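PDB 2DBY: GTP-binding protein from Thermus thermophilus, which binds GDP in this crystal and probably acts as an ATPase of the YchF/OLA1 subfamily that associates with the ribosome and its large subunit. Local coordinates for residues L21-A26 against E248-S253; P44-R49 against E256-L261; V71-I76 against Q272-A277. All coordinates share one frame; numbering follows the deposited sequence. Where two conformers were deposited one is given.

Contact 1: L21-A26 against E248-S253; sequences LTRANA and ELAELS
Arg-23 lays the aliphatic part of its side chain over the methyl group of Ala-250 and carries its guanidinium on to Glu-251. The contact joins two helices of the G domain, a P-loop NTPase fold: 14-25, which begins in the nucleotide-binding loop, and 243-250, whose first residues also bind GDP. Arg-23 CD lies 3.8 Å from Ala-250 CB, and Arg-23 CB is almost as near. A methyl suits this place because it is small enough for the arginine chain to lie close against it and gives its methylenes an apolar seat. With CG anti to the carbonyl carbon (chi1 -72°) and the chain extended from CG to NE, the guanidinium is delivered beside Glu-251. The two side chains run alongside each other in the same direction, their charged planes 15° apart, and Glu-251 CG sits over one guanidinium face, 3.8 Å from Arg-23 NH1. The salt bridge is correspondingly long: Glu-251 OE1 is 4.0 Å from Arg-23 NH2 and well out of the guanidinium plane, so charges attract but no N-H is aimed at the oxygen. Elsewhere on helix 14-25, Leu-21 and Ala-24 pack against Leu-271 of helix 270-281. The directed polar link is made through water 1, which accepts from Arg-23 NH1 in the guanidinium plane at 2.9 Å and donates to Ala-250 O at 2.7 Å.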
ATOM      1  N   LEU A  21     -14.726  -5.415   0.572  1.00  9.98           N
ATOM      2  CA  LEU A  21     -13.487  -5.647   1.269  1.00 12.91           C
ATOM      3  C   LEU A  21     -13.681  -6.631   2.422  1.00 11.66           C
ATOM      4  O   LEU A  21     -12.836  -7.497   2.643  1.00 11.48           O
ATOM      5  CB  LEU A  21     -12.941  -4.306   1.784  1.00 11.91           C
ATOM      6  CG  LEU A  21     -12.391  -3.414   0.670  1.00 13.50           C
ATOM      7  CD1 LEU A  21     -12.165  -1.985   1.183  1.00 20.73           C
ATOM      8  CD2 LEU A  21     -11.072  -4.014   0.165  1.00 19.36           C
ATOM      9  N   THR A  22     -14.784  -6.508   3.160  1.00 10.65           N
ATOM     10  CA  THR A  22     -14.968  -7.443   4.276  1.00 14.04           C
ATOM     11  C   THR A  22     -15.189  -8.864   3.743  1.00 12.58           C
ATOM     12  O   THR A  22     -14.739  -9.834   4.345  1.00 13.85           O
ATOM     13  CB  THR A  22     -16.094  -6.966   5.211  1.00 17.38           C
ATOM     14  OG1 THR A  22     -15.706  -5.702   5.771  1.00 17.04           O
ATOM     15  CG2 THR A  22     -16.307  -7.962   6.383  1.00 15.49           C
ATOM     16  N   ARG A  23     -15.867  -8.999   2.615  1.00 12.55           N
ATOM     17  CA  ARG A  23     -16.026 -10.340   2.045  1.00 13.35           C
ATOM     18  C   ARG A  23     -14.650 -10.888   1.617  1.00 16.16           C
ATOM     19  O   ARG A  23     -14.289 -12.043   1.902  1.00 13.38           O
ATOM     20  CB  ARG A  23     -16.975 -10.297   0.832  1.00 10.52           C
ATOM     21  CG  ARG A  23     -18.421 -10.071   1.215  1.00 11.21           C
ATOM     22  CD  ARG A  23     -19.269  -9.891  -0.037  1.00 14.76           C
ATOM     23  NE  ARG A  23     -20.714  -9.810   0.221  1.00 17.27           N
ATOM     24  CZ  ARG A  23     -21.483 -10.878   0.444  1.00 16.15           C
ATOM     25  NH1 ARG A  23     -20.943 -12.103   0.463  1.00 11.64           N
ATOM     26  NH2 ARG A  23     -22.793 -10.728   0.609  1.00 16.28           N
ATOM     27  N   ALA A  24     -13.872 -10.066   0.928  1.00 16.26           N
ATOM     28  CA  ALA A  24     -12.554 -10.496   0.479  1.00 15.76           C
ATOM     29  C   ALA A  24     -11.652 -10.914   1.644  1.00 13.15           C
ATOM     30  O   ALA A  24     -10.879 -11.878   1.546  1.00 13.49           O
ATOM     31  CB  ALA A  24     -11.899  -9.379  -0.334  1.00 15.93           C
ATOM     32  N   ASN A  25     -11.789 -10.213   2.763  1.00 13.53           N
ATOM     33  CA  ASN A  25     -10.979 -10.476   3.951  1.00 12.59           C
ATOM     34  C   ASN A  25     -11.265 -11.885   4.496  1.00 14.26           C
ATOM     35  O   ASN A  25     -10.385 -12.522   5.065  1.00 14.22           O
ATOM     36  CB  ASN A  25     -11.273  -9.393   4.983  1.00 13.55           C
ATOM     37  CG  ASN A  25     -10.488  -9.567   6.276  1.00 13.12           C
ATOM     38  OD1 ASN A  25      -9.261  -9.567   6.277  1.00 13.69           O
ATOM     39  ND2 ASN A  25     -11.209  -9.692   7.386  1.00 12.12           N
ATOM     40  N   ALA A  26     -12.485 -12.386   4.277  1.00 11.73           N
ATOM     41  CA  ALA A  26     -12.832 -13.723   4.778  1.00 10.62           C
ATOM     42  C   ALA A  26     -12.153 -14.827   3.967  1.00 15.49           C
ATOM     43  O   ALA A  26     -12.252 -16.011   4.321  1.00 17.44           O
ATOM     44  CB  ALA A  26     -14.353 -13.915   4.762  1.00 14.73           C
ATOM     45  N   GLU A 248     -20.857  -6.925  -5.668  1.00 12.32           N
ATOM     46  CA  GLU A 248     -21.571  -8.029  -6.340  1.00 14.18           C
ATOM     47  C   GLU A 248     -20.609  -9.170  -6.698  1.00 11.05           C
ATOM     48  O   GLU A 248     -20.891 -10.335  -6.442  1.00 13.97           O
ATOM     49  CB  GLU A 248     -22.265  -7.511  -7.599  1.00 16.03           C
ATOM     50  CG  GLU A 248     -23.381  -6.514  -7.274  1.00 19.42           C
ATOM     51  CD  GLU A 248     -23.872  -5.742  -8.477  1.00 21.90           C
ATOM     52  OE1 GLU A 248     -23.232  -5.815  -9.543  1.00 20.82           O
ATOM     53  OE2 GLU A 248     -24.903  -5.036  -8.346  1.00 30.25           O
ATOM     54  N   LEU A 249     -19.455  -8.837  -7.268  1.00 15.07           N
ATOM     55  CA  LEU A 249     -18.472  -9.855  -7.621  1.00 15.47           C
ATOM     56  C   LEU A 249     -17.913 -10.627  -6.413  1.00 16.21           C
ATOM     57  O   LEU A 249     -17.650 -11.832  -6.516  1.00 14.97           O
ATOM     58  CB  LEU A 249     -17.299  -9.237  -8.385  1.00 15.14           C
ATOM     59  CG  LEU A 249     -17.627  -8.670  -9.773  1.00 14.43           C
ATOM     60  CD1 LEU A 249     -16.467  -7.787 -10.249  1.00 17.26           C
ATOM     61  CD2 LEU A 249     -17.848  -9.824 -10.764  1.00 14.88           C
ATOM     62  N   ALA A 250     -17.735  -9.939  -5.292  1.00 14.22           N
ATOM     63  CA  ALA A 250     -17.176 -10.541  -4.078  1.00 12.43           C
ATOM     64  C   ALA A 250     -18.079 -11.617  -3.494  1.00 14.81           C
ATOM     65  O   ALA A 250     -17.637 -12.423  -2.694  1.00 14.00           O
ATOM     66  CB  ALA A 250     -16.909  -9.459  -3.024  1.00 13.94           C
ATOM     67  N   GLU A 251     -19.346 -11.611  -3.876  1.00 13.75           N
ATOM     68  CA  GLU A 251     -20.289 -12.621  -3.387  1.00 14.99           C
ATOM     69  C   GLU A 251     -20.101 -13.940  -4.139  1.00 16.30           C
ATOM     70  O   GLU A 251     -20.531 -15.010  -3.675  1.00 16.90           O
ATOM     71  CB  GLU A 251     -21.718 -12.106  -3.596  1.00 18.48           C
ATOM     72  CG  GLU A 251     -22.756 -12.825  -2.811  1.00 23.90           C
ATOM     73  CD  GLU A 251     -24.142 -12.245  -3.017  1.00 21.91           C
ATOM     74  OE1 GLU A 251     -24.279 -11.006  -3.086  1.00 20.06           O
ATOM     75  OE2 GLU A 251     -25.096 -13.045  -3.087  1.00 28.02           O
ATOM     76  N   LEU A 252     -19.479 -13.873  -5.307  1.00 13.22           N
ATOM     77  CA  LEU A 252     -19.263 -15.067  -6.129  1.00 14.48           C
ATOM     78  C   LEU A 252     -17.925 -15.744  -5.887  1.00 19.54           C
ATOM     79  O   LEU A 252     -17.030 -15.194  -5.243  1.00 19.89           O
ATOM     80  CB  LEU A 252     -19.356 -14.683  -7.622  1.00 14.47           C
ATOM     81  CG  LEU A 252     -20.666 -14.011  -8.062  1.00 12.82           C
ATOM     82  CD1 LEU A 252     -20.519 -13.570  -9.524  1.00 20.12           C
ATOM     83  CD2 LEU A 252     -21.853 -14.974  -7.876  1.00 19.06           C
ATOM     84  N   SER A 253     -17.786 -16.961  -6.399  1.00 20.45           N
ATOM     85  CA  SER A 253     -16.507 -17.649  -6.281  1.00 18.20           C
ATOM     86  C   SER A 253     -15.546 -16.862  -7.174  1.00 23.24           C
ATOM     87  O   SER A 253     -15.973 -16.159  -8.095  1.00 18.91           O
ATOM     88  CB  SER A 253     -16.622 -19.080  -6.792  1.00 26.06           C
ATOM     89  OG  SER A 253     -16.821 -19.080  -8.193  1.00 25.40           O
TER
HETATM   90  O   HOH W   1     -18.366 -13.176  -0.172  1.00 14.03           O

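Contact 2: P44-R49 against E256-L261; sequences PLEDER and EARELL
Glu-46 and Arg-258 meet in a surface salt bridge, with Glu-46 OE1 2.8 Å from Arg-258 NH2. It spans from the turn after strand 40-44 of the P-loop G domain to helix 254-263, across backbones whose nearest CA atoms, those of Glu-46 and Arg-258, are 12.0 Å apart. Long, flexible charged residues suit such a gap. The side chains slide past each other in opposite directions, and the carboxylate is turned 48° from the guanidinium plane. Only Glu-46 OE1 takes part, meeting Arg-258 NH2 near the guanidinium edge without the paired grip of a coplanar bridge. With CG anti to the backbone N (chi1 173°) and a bend at chi3, Arg-258 leaves its helix and brings NH2 to Glu-46 OE1. Glu-48 probably adds a weaker, longer-range attraction: its OE2 stands 4.4 Å from Arg-258 NH1, beyond salt-bridge range. In the next shell, Gln-272 holds the turn that presents Glu-46, its side-chain amide bonding to Pro-44 O and Glu-46 N. Leu-45, meanwhile, is packed on helix 270-281. Asp-47 is the N-cap of helix 48-57, a short carboxylate able to reach both a backbone amide and a nearby arginine. Arg-49 grips it side-on: NH2 donates to Asp-47 OD1, while Asp-47 OD2 receives Arg-49 N and, through its syn lone pair, Arg-49 NE at 2.9 Å in a nearly straight bond of 170°.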
ATOM      1  N   PRO A  44      -6.395 -10.456  -0.324  1.00 14.65           N
ATOM      2  CA  PRO A  44      -5.361 -11.375  -0.818  1.00 13.87           C
ATOM      3  C   PRO A  44      -4.939 -10.877  -2.220  1.00 17.17           C
ATOM      4  O   PRO A  44      -5.802 -10.581  -3.063  1.00 17.50           O
ATOM      5  CB  PRO A  44      -6.095 -12.716  -0.889  1.00 14.79           C
ATOM      6  CG  PRO A  44      -7.138 -12.608   0.206  1.00 16.44           C
ATOM      7  CD  PRO A  44      -7.640 -11.176   0.002  1.00 16.08           C
ATOM      8  N   LEU A  45      -3.633 -10.811  -2.467  1.00 13.30           N
ATOM      9  CA  LEU A  45      -3.087 -10.325  -3.735  1.00 14.35           C
ATOM     10  C   LEU A  45      -2.911 -11.506  -4.674  1.00 19.36           C
ATOM     11  O   LEU A  45      -2.179 -12.444  -4.372  1.00 18.41           O
ATOM     12  CB  LEU A  45      -1.719  -9.680  -3.505  1.00 21.02           C
ATOM     13  CG  LEU A  45      -1.466  -8.192  -3.732  1.00 31.35           C
ATOM     14  CD1 LEU A  45       0.050  -7.984  -3.768  1.00 23.44           C
ATOM     15  CD2 LEU A  45      -2.112  -7.707  -5.034  1.00 23.64           C
ATOM     16  N   GLU A  46      -3.595 -11.470  -5.806  1.00 15.54           N
ATOM     17  CA  GLU A  46      -3.479 -12.563  -6.757  1.00 15.80           C
ATOM     18  C   GLU A  46      -2.125 -12.424  -7.425  1.00 16.39           C
ATOM     19  O   GLU A  46      -1.675 -11.312  -7.719  1.00 17.88           O
ATOM     20  CB  GLU A  46      -4.630 -12.484  -7.776  1.00 18.51           C
ATOM     21  CG  GLU A  46      -5.925 -12.966  -7.144  1.00 27.82           C
ATOM     22  CD  GLU A  46      -7.170 -12.669  -7.955  1.00 34.35           C
ATOM     23  OE1 GLU A  46      -7.081 -12.615  -9.195  1.00 36.73           O
ATOM     24  OE2 GLU A  46      -8.246 -12.508  -7.336  1.00 33.86           O
ATOM     25  N   ASP A  47      -1.463 -13.546  -7.662  1.00 17.36           N
ATOM     26  CA  ASP A  47      -0.146 -13.483  -8.289  1.00 18.27           C
ATOM     27  C   ASP A  47       0.087 -14.777  -9.071  1.00 17.88           C
ATOM     28  O   ASP A  47       0.260 -15.855  -8.481  1.00 17.57           O
ATOM     29  CB  ASP A  47       0.916 -13.288  -7.201  1.00 16.76           C
ATOM     30  CG  ASP A  47       2.315 -13.050  -7.768  1.00 19.96           C
ATOM     31  OD1 ASP A  47       3.160 -12.503  -7.027  1.00 20.00           O
ATOM     32  OD2 ASP A  47       2.579 -13.416  -8.942  1.00 20.60           O
ATOM     33  N   GLU A  48       0.043 -14.663 -10.400  1.00 17.99           N
ATOM     34  CA  GLU A  48       0.233 -15.815 -11.281  1.00 19.37           C
ATOM     35  C   GLU A  48       1.607 -16.463 -11.133  1.00 17.36           C
ATOM     36  O   GLU A  48       1.783 -17.637 -11.476  1.00 14.99           O
ATOM     37  CB  GLU A  48       0.031 -15.396 -12.750  1.00 20.21           C
ATOM     38  CG  GLU A  48      -1.414 -15.177 -13.144  1.00 26.19           C
ATOM     39  CD  GLU A  48      -2.187 -16.470 -13.177  1.00 32.09           C
ATOM     40  OE1 GLU A  48      -1.899 -17.327 -14.043  1.00 35.49           O
ATOM     41  OE2 GLU A  48      -3.071 -16.641 -12.326  1.00 34.03           O
ATOM     42  N   ARG A  49       2.587 -15.710 -10.641  1.00 15.68           N
ATOM     43  CA  ARG A  49       3.920 -16.287 -10.472  1.00 18.55           C
ATOM     44  C   ARG A  49       3.856 -17.421  -9.453  1.00 20.31           C
ATOM     45  O   ARG A  49       4.651 -18.362  -9.501  1.00 16.73           O
ATOM     46  CB  ARG A  49       4.908 -15.207 -10.027  1.00 12.59           C
ATOM     47  CG  ARG A  49       5.101 -14.119 -11.083  1.00 16.75           C
ATOM     48  CD  ARG A  49       5.921 -12.943 -10.555  1.00 17.50           C
ATOM     49  NE  ARG A  49       5.225 -12.230  -9.471  1.00 18.94           N
ATOM     50  CZ  ARG A  49       5.709 -11.166  -8.839  1.00 19.22           C
ATOM     51  NH1 ARG A  49       6.885 -10.676  -9.180  1.00 21.39           N
ATOM     52  NH2 ARG A  49       5.028 -10.603  -7.843  1.00 19.19           N
ATOM     53  N   GLU A 256     -16.012 -17.876 -10.983  1.00 16.96           N
ATOM     54  CA  GLU A 256     -17.201 -17.307 -11.624  1.00 16.55           C
ATOM     55  C   GLU A 256     -17.092 -15.788 -11.788  1.00 17.85           C
ATOM     56  O   GLU A 256     -17.478 -15.242 -12.831  1.00 15.86           O
ATOM     57  CB  GLU A 256     -18.494 -17.658 -10.862  1.00 15.95           C
ATOM     58  CG  GLU A 256     -19.747 -17.263 -11.668  1.00 19.23           C
ATOM     59  CD  GLU A 256     -21.056 -17.882 -11.157  1.00 19.49           C
ATOM     60  OE1 GLU A 256     -21.993 -18.047 -11.974  1.00 23.48           O
ATOM     61  OE2 GLU A 256     -21.151 -18.181  -9.950  1.00 27.23           O
ATOM     62  N   ALA A 257     -16.574 -15.100 -10.770  1.00 16.52           N
ATOM     63  CA  ALA A 257     -16.395 -13.657 -10.869  1.00 19.29           C
ATOM     64  C   ALA A 257     -15.468 -13.307 -12.044  1.00 15.86           C
ATOM     65  O   ALA A 257     -15.741 -12.378 -12.808  1.00 17.11           O
ATOM     66  CB  ALA A 257     -15.809 -13.104  -9.562  1.00 18.82           C
ATOM     67  N   ARG A 258     -14.377 -14.043 -12.196  1.00 19.80           N
ATOM     68  CA  ARG A 258     -13.468 -13.759 -13.297  1.00 21.73           C
ATOM     69  C   ARG A 258     -14.127 -13.978 -14.657  1.00 21.31           C
ATOM     70  O   ARG A 258     -13.951 -13.171 -15.576  1.00 19.01           O
ATOM     71  CB  ARG A 258     -12.200 -14.609 -13.201  1.00 28.53           C
ATOM     72  CG  ARG A 258     -11.289 -14.459 -14.431  1.00 37.07           C
ATOM     73  CD  ARG A 258      -9.893 -15.015 -14.183  1.00 43.95           C
ATOM     74  NE  ARG A 258      -9.212 -14.290 -13.109  1.00 52.37           N
ATOM     75  CZ  ARG A 258      -7.962 -14.523 -12.717  1.00 59.10           C
ATOM     76  NH1 ARG A 258      -7.241 -15.469 -13.307  1.00 60.13           N
ATOM     77  NH2 ARG A 258      -7.425 -13.803 -11.739  1.00 60.95           N
ATOM     78  N   GLU A 259     -14.881 -15.060 -14.794  1.00 21.53           N
ATOM     79  CA  GLU A 259     -15.542 -15.338 -16.068  1.00 25.02           C
ATOM     80  C   GLU A 259     -16.555 -14.252 -16.411  1.00 23.72           C
ATOM     81  O   GLU A 259     -16.620 -13.798 -17.557  1.00 20.22           O
ATOM     82  CB  GLU A 259     -16.241 -16.709 -16.054  1.00 32.25           C
ATOM     83  CG  GLU A 259     -17.360 -16.868 -15.028  1.00 45.32           C
ATOM     84  CD  GLU A 259     -18.307 -18.031 -15.344  1.00 53.71           C
ATOM     85  OE1 GLU A 259     -19.205 -17.866 -16.208  1.00 45.70           O
ATOM     86  OE2 GLU A 259     -18.145 -19.111 -14.724  1.00 55.88           O
ATOM     87  N   LEU A 260     -17.337 -13.818 -15.422  1.00 17.48           N
ATOM     88  CA  LEU A 260     -18.343 -12.788 -15.702  1.00 17.31           C
ATOM     89  C   LEU A 260     -17.693 -11.438 -15.974  1.00 19.81           C
ATOM     90  O   LEU A 260     -18.224 -10.629 -16.744  1.00 23.14           O
ATOM     91  CB  LEU A 260     -19.363 -12.700 -14.554  1.00 20.34           C
ATOM     92  CG  LEU A 260     -20.205 -13.993 -14.518  1.00 24.12           C
ATOM     93  CD1 LEU A 260     -21.155 -13.984 -13.332  1.00 26.83           C
ATOM     94  CD2 LEU A 260     -21.005 -14.151 -15.838  1.00 23.24           C
ATOM     95  N   LEU A 261     -16.547 -11.195 -15.351  1.00 19.39           N
ATOM     96  CA  LEU A 261     -15.830  -9.939 -15.579  1.00 23.66           C
ATOM     97  C   LEU A 261     -15.302  -9.940 -17.003  1.00 24.12           C
ATOM     98  O   LEU A 261     -15.409  -8.944 -17.720  1.00 22.47           O
ATOM     99  CB  LEU A 261     -14.637  -9.821 -14.649  1.00 32.09           C
ATOM    100  CG  LEU A 261     -14.762  -8.850 -13.490  1.00 32.96           C
ATOM    101  CD1 LEU A 261     -13.439  -8.802 -12.776  1.00 31.93           C
ATOM    102  CD2 LEU A 261     -15.149  -7.472 -14.006  1.00 35.57           C
TER

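Contact 3: V71-I76 against Q272-A277; sequences VEFVDI and QRLARA
Phe-73 points the edge of its ring at helix 270-281, where two backbone atoms, Leu-274 O and Ala-275 CA, receive it. Strand 66-75, part of the central sheet of the G domain, runs almost at right angles to this helix: the two short segments make an angle of 98° and their axes come within 8.8 Å. Phe-73 has CG anti to the carbonyl carbon (chi1 -74°), which directs CZ toward the helix backbone. Leu-274 O, 3.7 Å from Phe-73 CZ, and Ala-275 CA, 3.9 Å from the same CZ, both lie near the plane of the ring. The partly positive C-H rim of the phenyl is thus turned to the carbonyl oxygen. The leucine side chain crosses that of Phe-73 obliquely, off the ring plane at the CZ-CE2 rim: Leu-274 CG is 3.8 Å from both Phe-73 CZ and Phe-73 CE2. Val-71, two residues back on the same strand, meets the carbonyl of the adjoining residue, Ala-275. Its CG2 rests 3.4 Å from Ala-275 O and 4.2 Å from Ala-275 CB. Here a beta-branched residue fits the strand, while the small alanine lets their CA atoms come within 5.9 Å. Val-4 and Ile-6 of strand 3-7 and Val-43 of strand 40-44 also touch Phe-73. Further along the strand Asp-75 pairs with Lys-14, a GDP-binding residue of the P-loop. With all four touching residues buried and no hydrogen bond or charge pair joining the segments, strand and helix are held by shape and dispersion, helped at most weakly by C-H groups facing carbonyls.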
ATOM      1  N   VAL A  71      -2.761  -7.164   1.078  1.00 12.84           N
ATOM      2  CA  VAL A  71      -2.613  -5.739   1.370  1.00 14.08           C
ATOM      3  C   VAL A  71      -3.711  -5.387   2.374  1.00 12.13           C
ATOM      4  O   VAL A  71      -4.883  -5.703   2.151  1.00 13.10           O
ATOM      5  CB  VAL A  71      -2.804  -4.873   0.111  1.00 14.72           C
ATOM      6  CG1 VAL A  71      -2.672  -3.373   0.487  1.00 15.73           C
ATOM      7  CG2 VAL A  71      -1.778  -5.244  -0.931  1.00 20.06           C
ATOM      8  N   GLU A  72      -3.325  -4.728   3.462  1.00 10.65           N
ATOM      9  CA  GLU A  72      -4.267  -4.362   4.526  1.00 11.89           C
ATOM     10  C   GLU A  72      -4.900  -2.982   4.309  1.00 11.95           C
ATOM     11  O   GLU A  72      -4.211  -2.033   3.959  1.00 12.39           O
ATOM     12  CB  GLU A  72      -3.519  -4.389   5.860  1.00 13.36           C
ATOM     13  CG  GLU A  72      -4.363  -4.102   7.098  1.00 14.11           C
ATOM     14  CD  GLU A  72      -3.583  -4.368   8.372  1.00 24.52           C
ATOM     15  OE1 GLU A  72      -3.338  -5.543   8.688  1.00 31.33           O
ATOM     16  OE2 GLU A  72      -3.204  -3.405   9.053  1.00 26.83           O
ATOM     17  N   PHE A  73      -6.214  -2.898   4.538  1.00 10.46           N
ATOM     18  CA  PHE A  73      -6.975  -1.668   4.363  1.00 13.27           C
ATOM     19  C   PHE A  73      -7.738  -1.384   5.645  1.00 16.26           C
ATOM     20  O   PHE A  73      -8.256  -2.318   6.271  1.00 18.35           O
ATOM     21  CB  PHE A  73      -7.981  -1.821   3.215  1.00 13.65           C
ATOM     22  CG  PHE A  73      -7.348  -1.803   1.854  1.00 13.92           C
ATOM     23  CD1 PHE A  73      -6.970  -2.992   1.225  1.00 15.06           C
ATOM     24  CD2 PHE A  73      -7.088  -0.591   1.218  1.00 11.39           C
ATOM     25  CE1 PHE A  73      -6.336  -2.968  -0.023  1.00 13.15           C
ATOM     26  CE2 PHE A  73      -6.457  -0.553  -0.027  1.00  9.79           C
ATOM     27  CZ  PHE A  73      -6.078  -1.739  -0.650  1.00 11.80           C
ATOM     28  N   VAL A  74      -7.819  -0.109   6.017  1.00 11.94           N
ATOM     29  CA  VAL A  74      -8.533   0.282   7.222  1.00 13.51           C
ATOM     30  C   VAL A  74      -9.670   1.233   6.865  1.00 15.06           C
ATOM     31  O   VAL A  74      -9.464   2.177   6.087  1.00 13.06           O
ATOM     32  CB  VAL A  74      -7.583   1.013   8.175  1.00 13.24           C
ATOM     33  CG1 VAL A  74      -8.326   1.418   9.457  1.00 17.50           C
ATOM     34  CG2 VAL A  74      -6.386   0.138   8.474  1.00 17.22           C
ATOM     35  N   ASP A  75     -10.867   0.996   7.403  1.00 12.56           N
ATOM     36  CA  ASP A  75     -11.979   1.895   7.144  1.00 15.72           C
ATOM     37  C   ASP A  75     -11.750   2.995   8.162  1.00 18.48           C
ATOM     38  O   ASP A  75     -11.997   2.781   9.358  1.00 16.09           O
ATOM     39  CB  ASP A  75     -13.332   1.230   7.441  1.00 15.38           C
ATOM     40  CG  ASP A  75     -14.520   2.156   7.161  1.00 31.05           C
ATOM     41  OD1 ASP A  75     -14.305   3.350   6.854  1.00 26.16           O
ATOM     42  OD2 ASP A  75     -15.680   1.684   7.248  1.00 25.84           O
ATOM     43  N   ILE A  76     -11.307   4.163   7.685  1.00 15.22           N
ATOM     44  CA  ILE A  76     -11.003   5.270   8.584  1.00 19.18           C
ATOM     45  C   ILE A  76     -12.286   5.872   9.052  1.00 22.18           C
ATOM     46  O   ILE A  76     -13.097   6.375   8.267  1.00 30.62           O
ATOM     47  CB  ILE A  76     -10.162   6.350   7.918  1.00 17.32           C
ATOM     48  CG1 ILE A  76      -8.767   5.798   7.569  1.00 18.76           C
ATOM     49  CG2 ILE A  76     -10.060   7.568   8.865  1.00 22.82           C
ATOM     50  CD1 ILE A  76      -7.874   5.505   8.755  1.00 17.77           C
ATOM     51  N   GLN A 272      -8.691  -5.939  -6.819  1.00 13.72           N
ATOM     52  CA  GLN A 272      -7.302  -6.302  -7.095  1.00 12.20           C
ATOM     53  C   GLN A 272      -6.522  -5.067  -7.547  1.00 10.95           C
ATOM     54  O   GLN A 272      -5.373  -4.867  -7.161  1.00 11.03           O
ATOM     55  CB  GLN A 272      -7.214  -7.414  -8.165  1.00 14.85           C
ATOM     56  CG  GLN A 272      -7.557  -8.784  -7.607  1.00 14.42           C
ATOM     57  CD  GLN A 272      -6.615  -9.203  -6.470  1.00 14.62           C
ATOM     58  OE1 GLN A 272      -5.403  -9.315  -6.656  1.00 18.91           O
ATOM     59  NE2 GLN A 272      -7.180  -9.425  -5.293  1.00 14.52           N
ATOM     60  N   ARG A 273      -7.133  -4.253  -8.404  1.00 11.19           N
ATOM     61  CA  ARG A 273      -6.467  -3.039  -8.864  1.00 12.16           C
ATOM     62  C   ARG A 273      -6.144  -2.142  -7.680  1.00 12.56           C
ATOM     63  O   ARG A 273      -5.075  -1.530  -7.637  1.00 12.78           O
ATOM     64  CB  ARG A 273      -7.356  -2.258  -9.833  1.00 16.42           C
ATOM     65  CG  ARG A 273      -7.540  -2.867 -11.212  1.00 25.41           C
ATOM     66  CD  ARG A 273      -8.733  -2.178 -11.893  1.00 36.76           C
ATOM     67  NE  ARG A 273      -8.713  -2.276 -13.348  1.00 46.31           N
ATOM     68  CZ  ARG A 273      -7.873  -1.607 -14.136  1.00 48.96           C
ATOM     69  NH1 ARG A 273      -6.970  -0.784 -13.610  1.00 53.77           N
ATOM     70  NH2 ARG A 273      -7.945  -1.748 -15.453  1.00 46.10           N
ATOM     71  N   LEU A 274      -7.085  -2.040  -6.734  1.00 13.19           N
ATOM     72  CA  LEU A 274      -6.873  -1.206  -5.544  1.00 14.10           C
ATOM     73  C   LEU A 274      -5.761  -1.800  -4.676  1.00 11.26           C
ATOM     74  O   LEU A 274      -4.925  -1.090  -4.142  1.00 11.72           O
ATOM     75  CB  LEU A 274      -8.174  -1.099  -4.727  1.00 13.34           C
ATOM     76  CG  LEU A 274      -8.097  -0.254  -3.453  1.00 16.44           C
ATOM     77  CD1 LEU A 274      -7.708   1.192  -3.770  1.00 19.92           C
ATOM     78  CD2 LEU A 274      -9.479  -0.300  -2.777  1.00 22.98           C
ATOM     79  N   ALA A 275      -5.757  -3.122  -4.537  1.00 11.86           N
ATOM     80  CA  ALA A 275      -4.720  -3.768  -3.751  1.00 10.06           C
ATOM     81  C   ALA A 275      -3.336  -3.495  -4.362  1.00  8.59           C
ATOM     82  O   ALA A 275      -2.369  -3.210  -3.647  1.00 11.51           O
ATOM     83  CB  ALA A 275      -4.999  -5.304  -3.670  1.00 13.93           C
ATOM     84  N   ARG A 276      -3.248  -3.572  -5.689  0.50 11.11           N
ATOM     85  CA  ARG A 276      -1.981  -3.328  -6.377  0.50 11.59           C
ATOM     86  C   ARG A 276      -1.569  -1.860  -6.250  0.50 15.28           C
ATOM     87  O   ARG A 276      -0.380  -1.546  -6.163  0.50 17.51           O
ATOM     88  CB  ARG A 276      -2.084  -3.726  -7.858  0.50 15.89           C
ATOM     89  CG  ARG A 276      -2.085  -5.246  -8.103  0.50 15.94           C
ATOM     90  CD  ARG A 276      -1.806  -5.601  -9.579  0.50 22.03           C
ATOM     91  NE  ARG A 276      -2.759  -4.980 -10.497  0.50 21.11           N
ATOM     92  CZ  ARG A 276      -2.527  -3.864 -11.180  0.50 24.54           C
ATOM     93  NH1 ARG A 276      -1.362  -3.239 -11.062  0.50 24.89           N
ATOM     94  NH2 ARG A 276      -3.469  -3.354 -11.962  0.50 14.47           N
ATOM     95  N   ALA A 277      -2.547  -0.960  -6.244  1.00 11.31           N
ATOM     96  CA  ALA A 277      -2.250   0.466  -6.095  1.00 12.20           C
ATOM     97  C   ALA A 277      -1.778   0.696  -4.655  1.00 12.81           C
ATOM     98  O   ALA A 277      -0.863   1.485  -4.415  1.00 14.49           O
ATOM     99  CB  ALA A 277      -3.489   1.332  -6.397  1.00 15.83           C
TER

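How the contacts relate
The three contacts interleave along the chain: their first segments come in the order 21-26, 44-49, 71-76, and their partners follow in the same order at 248-253, 256-261 and 272-277. Three successive late helices, 243-250, 254-263 and 270-281, thereby close onto the early strand and helices of the nucleotide-binding domain. Contact 3 is buried, its centre about 7 Å from that of the chain and about 14 and 16 Å from the centres of contacts 1 and 2, which lie at the surface with centres about 12 Å apart. Leu-249 packs on Ala-257 and Leu-261, joining contacts 1 and 2; Gln-272 links 2 and 3. Contacts 1 and 3 do not touch, their nearest atoms about 4 Å apart.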